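Local coordinates for kinesin-like protein KAR3 (Saccharomyces cerevisiae, PDB 1F9V) that is a kinesin-related motor protein that binds microtubules and probably couples ATP hydrolysis in its motor domain to movement along them, at residues 12-16 / 17-21. The protein carries 2 engineered substitutions. Numbering follows the deposited sequence.
Sequences RPALK and NLENS. With ADP (adenosine-5'-diphosphate), chain C.
At the edge of the nucleotide pocket of the kinesin motor domain, where the chain leaves strand 4-11 beside the adenine, the guanidinium of Arg12 meets the carboxylate of Glu19 across the turn that follows. The salt bridge is end-on and two-pronged: Arg12 NH1 reaches Glu19 OE2 at 3.1 Å, nearly straight (173°) and in the guanidinium plane, meeting the syn lone pair of Glu19 OE2, while Arg12 NH2 reaches Glu19 OE1 at 3.0 Å on a more bent path (146°). The poorer second prong is consistent with the 32° angle between the two planes. Arg12 NH1 also donates to Pro13 O (2.9 Å), and Arg12 NE to Gly95 O of the P-loop, bonds that together probably limit rotation of the guanidinium. Glu19, extended beyond CG, also accepts the amide of Leu15, whose N lies 3.1 Å from Glu19 OE2, above the carboxylate plane; Ser321 OG is a further partner of OE2. The loop closes through a weak backbone bond, Glu19 N to Leu15 O at 2.9 Å. Toward the nucleotide, Pro13 CD sits 3.4 Å from ADP C6, and Arg12 CB lies 3.6 Å from ADP N7. Several donors converging on OE2 would probably stabilise the charged form of Glu19, and Glu19, together with Gly95 O, probably helps to position the arginine whose aliphatic part borders the adenine, linking the exposed turn to the base-binding site.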
ATOM      1  N   ARG A  12      -5.184  10.973  -9.391  1.00  9.16           N
ATOM      2  CA  ARG A  12      -6.255  11.645  -8.674  1.00  9.93           C
ATOM      3  C   ARG A  12      -6.767  12.818  -9.502  1.00 12.04           C
ATOM      4  O   ARG A  12      -6.099  13.270 -10.431  1.00 11.34           O
ATOM      5  CB  ARG A  12      -5.748  12.179  -7.333  1.00  9.74           C
ATOM      6  CG  ARG A  12      -4.717  13.298  -7.448  1.00  8.49           C
ATOM      7  CD  ARG A  12      -4.713  14.192  -6.209  1.00 10.13           C
ATOM      8  NE  ARG A  12      -3.553  15.081  -6.136  1.00  9.89           N
ATOM      9  CZ  ARG A  12      -3.416  16.203  -6.840  1.00 12.33           C
ATOM     10  NH1 ARG A  12      -4.374  16.583  -7.681  1.00 12.41           N
ATOM     11  NH2 ARG A  12      -2.327  16.951  -6.697  1.00 10.79           N
ATOM     12  N   PRO A  13      -7.997  13.278  -9.218  1.00 13.74           N
ATOM     13  CA  PRO A  13      -8.535  14.422  -9.961  1.00 13.09           C
ATOM     14  C   PRO A  13      -7.669  15.647  -9.672  1.00 14.23           C
ATOM     15  O   PRO A  13      -7.045  15.748  -8.612  1.00 12.53           O
ATOM     16  CB  PRO A  13      -9.953  14.591  -9.404  1.00 13.55           C
ATOM     17  CG  PRO A  13     -10.288  13.265  -8.777  1.00 13.45           C
ATOM     18  CD  PRO A  13      -8.977  12.717  -8.273  1.00 13.42           C
ATOM     19  N   ALA A  14      -7.612  16.578 -10.616  1.00 15.53           N
ATOM     20  CA  ALA A  14      -6.817  17.781 -10.396  1.00 17.95           C
ATOM     21  C   ALA A  14      -7.588  18.719  -9.492  1.00 19.42           C
ATOM     22  O   ALA A  14      -8.830  18.690  -9.458  1.00 18.59           O
ATOM     23  CB  ALA A  14      -6.511  18.474 -11.725  1.00 18.46           C
ATOM     24  N   LEU A  15      -6.840  19.530  -8.732  1.00 22.70           N
ATOM     25  CA  LEU A  15      -7.458  20.539  -7.869  1.00 27.27           C
ATOM     26  C   LEU A  15      -7.742  21.673  -8.865  1.00 28.40           C
ATOM     27  O   LEU A  15      -6.820  22.297  -9.417  1.00 28.78           O
ATOM     28  CB  LEU A  15      -6.506  21.016  -6.770  1.00 30.46           C
ATOM     29  CG  LEU A  15      -6.947  20.674  -5.355  1.00 36.51           C
ATOM     30  CD1 LEU A  15      -8.322  20.032  -5.340  1.00 37.20           C
ATOM     31  CD2 LEU A  15      -5.884  19.770  -4.802  1.00 38.26           C
ATOM     32  N   LYS A  16      -9.016  21.997  -9.060  1.00 30.13           N
ATOM     33  CA  LYS A  16      -9.320  22.997 -10.073  1.00 32.15           C
ATOM     34  C   LYS A  16      -9.002  24.451  -9.796  1.00 34.07           C
ATOM     35  O   LYS A  16      -9.066  24.948  -8.669  1.00 33.43           O
ATOM     36  CB  LYS A  16     -10.752  22.816 -10.585  1.00 30.57           C
ATOM     37  CG  LYS A  16     -10.809  21.594 -11.502  1.00 30.57           C
ATOM     38  CD  LYS A  16     -11.752  21.749 -12.639  1.00 31.75           C
ATOM     39  CE  LYS A  16     -11.997  20.384 -13.247  1.00 32.34           C
ATOM     40  NZ  LYS A  16     -13.045  20.451 -14.298  1.00 32.45           N
ATOM     41  N   ASN A  17      -8.578  25.103 -10.884  1.00 36.75           N
ATOM     42  CA  ASN A  17      -8.201  26.534 -10.918  1.00 39.51           C
ATOM     43  C   ASN A  17      -6.825  26.724 -10.267  1.00 40.17           C
ATOM     44  O   ASN A  17      -6.054  27.657 -10.578  1.00 41.02           O
ATOM     45  CB  ASN A  17      -9.282  27.388 -10.230  1.00 41.78           C
ATOM     46  CG  ASN A  17     -10.646  27.208 -10.850  1.00 43.53           C
ATOM     47  OD1 ASN A  17     -10.758  26.991 -12.076  1.00 42.37           O
ATOM     48  ND2 ASN A  17     -11.683  27.240 -10.011  1.00 43.20           N
ATOM     49  N   LEU A  18      -6.513  25.846  -9.325  1.00 38.64           N
ATOM     50  CA  LEU A  18      -5.217  25.890  -8.649  1.00 36.62           C
ATOM     51  C   LEU A  18      -4.160  25.030  -9.344  1.00 34.02           C
ATOM     52  O   LEU A  18      -2.960  25.262  -9.174  1.00 35.13           O
ATOM     53  CB  LEU A  18      -5.349  25.439  -7.192  1.00 39.45           C
ATOM     54  CG  LEU A  18      -6.748  25.045  -6.733  1.00 42.17           C
ATOM     55  CD1 LEU A  18      -6.645  24.129  -5.529  1.00 43.54           C
ATOM     56  CD2 LEU A  18      -7.542  26.302  -6.405  1.00 44.79           C
ATOM     57  N   GLU A  19      -4.595  24.045 -10.127  1.00 28.77           N
ATOM     58  CA  GLU A  19      -3.679  23.177 -10.854  1.00 24.20           C
ATOM     59  C   GLU A  19      -4.017  23.212 -12.340  1.00 22.87           C
ATOM     60  O   GLU A  19      -5.079  23.698 -12.729  1.00 23.07           O
ATOM     61  CB  GLU A  19      -3.792  21.734 -10.346  1.00 22.36           C
ATOM     62  CG  GLU A  19      -2.919  21.431  -9.144  1.00 20.86           C
ATOM     63  CD  GLU A  19      -3.194  20.070  -8.545  1.00 19.76           C
ATOM     64  OE1 GLU A  19      -2.758  19.841  -7.399  1.00 21.79           O
ATOM     65  OE2 GLU A  19      -3.839  19.230  -9.210  1.00 17.56           O
ATOM     66  N   ASN A  20      -3.112  22.704 -13.169  1.00 20.16           N
ATOM     67  CA  ASN A  20      -3.346  22.657 -14.605  1.00 17.77           C
ATOM     68  C   ASN A  20      -2.382  21.685 -15.261  1.00 17.08           C
ATOM     69  O   ASN A  20      -1.386  21.285 -14.660  1.00 16.33           O
ATOM     70  CB  ASN A  20      -3.194  24.050 -15.226  1.00 18.27           C
ATOM     71  CG  ASN A  20      -1.756  24.522 -15.259  1.00 19.16           C
ATOM     72  OD1 ASN A  20      -0.905  23.925 -15.927  1.00 17.81           O
ATOM     73  ND2 ASN A  20      -1.474  25.602 -14.537  1.00 21.15           N
ATOM     74  N   SER A  21      -2.687  21.303 -16.496  1.00 15.55           N
ATOM     75  CA  SER A  21      -1.844  20.379 -17.243  1.00 14.82           C
ATOM     76  C   SER A  21      -1.333  21.071 -18.512  1.00 15.76           C
ATOM     77  O   SER A  21      -1.176  20.445 -19.565  1.00 15.04           O
ATOM     78  CB  SER A  21      -2.646  19.127 -17.606  1.00 15.12           C
ATOM     79  OG  SER A  21      -1.833  18.183 -18.275  1.00 18.70           O
TER
HETATM   80  PB  ADP C 999      -1.178  12.243   0.211  1.00 11.29           P
HETATM   81  O1B ADP C 999      -0.577  11.446  -0.889  1.00  9.77           O
HETATM   82  O2B ADP C 999      -1.697  11.279   1.386  1.00 11.48           O
HETATM   83  O3B ADP C 999      -0.233  13.269   0.721  1.00 11.97           O
HETATM   84  PA  ADP C 999      -3.937  13.096   0.313  1.00 14.23           P
HETATM   85  O1A ADP C 999      -4.668  11.837   0.164  1.00 14.72           O
HETATM   86  O2A ADP C 999      -3.866  13.452   1.728  1.00 18.36           O
HETATM   87  O3A ADP C 999      -2.491  12.947  -0.300  1.00 12.72           O
HETATM   88  O5' ADP C 999      -4.682  14.271  -0.442  1.00 18.24           O
HETATM   89  C5' ADP C 999      -4.186  15.132  -1.470  1.00 16.12           C
HETATM   90  C4' ADP C 999      -5.391  16.063  -1.797  1.00 16.79           C
HETATM   91  O4' ADP C 999      -6.031  15.499  -2.948  1.00 13.89           O
HETATM   92  C3' ADP C 999      -6.477  16.075  -0.703  1.00 17.73           C
HETATM   93  O3' ADP C 999      -7.094  17.365  -0.556  1.00 21.75           O
HETATM   94  C2' ADP C 999      -7.489  15.029  -1.137  1.00 17.76           C
HETATM   95  O2' ADP C 999      -8.798  15.226  -0.575  1.00 19.87           O
HETATM   96  C1' ADP C 999      -7.392  15.101  -2.655  1.00 15.25           C
HETATM   97  N9  ADP C 999      -7.602  13.776  -3.317  1.00 14.49           N
HETATM   98  C8  ADP C 999      -6.664  12.813  -3.402  1.00 12.87           C
HETATM   99  N7  ADP C 999      -7.148  11.785  -4.070  1.00 11.72           N
HETATM  100  C5  ADP C 999      -8.378  12.056  -4.420  1.00 12.43           C
HETATM  101  C6  ADP C 999      -9.369  11.391  -5.126  1.00 12.32           C
HETATM  102  N6  ADP C 999      -9.132  10.170  -5.616  1.00 12.50           N
HETATM  103  N1  ADP C 999     -10.590  11.979  -5.319  1.00 14.07           N
HETATM  104  C2  ADP C 999     -10.867  13.211  -4.843  1.00 14.30           C
HETATM  105  N3  ADP C 999      -9.912  13.873  -4.161  1.00 14.98           N
HETATM  106  C4  ADP C 999      -8.681  13.344  -3.931  1.00 13.64           C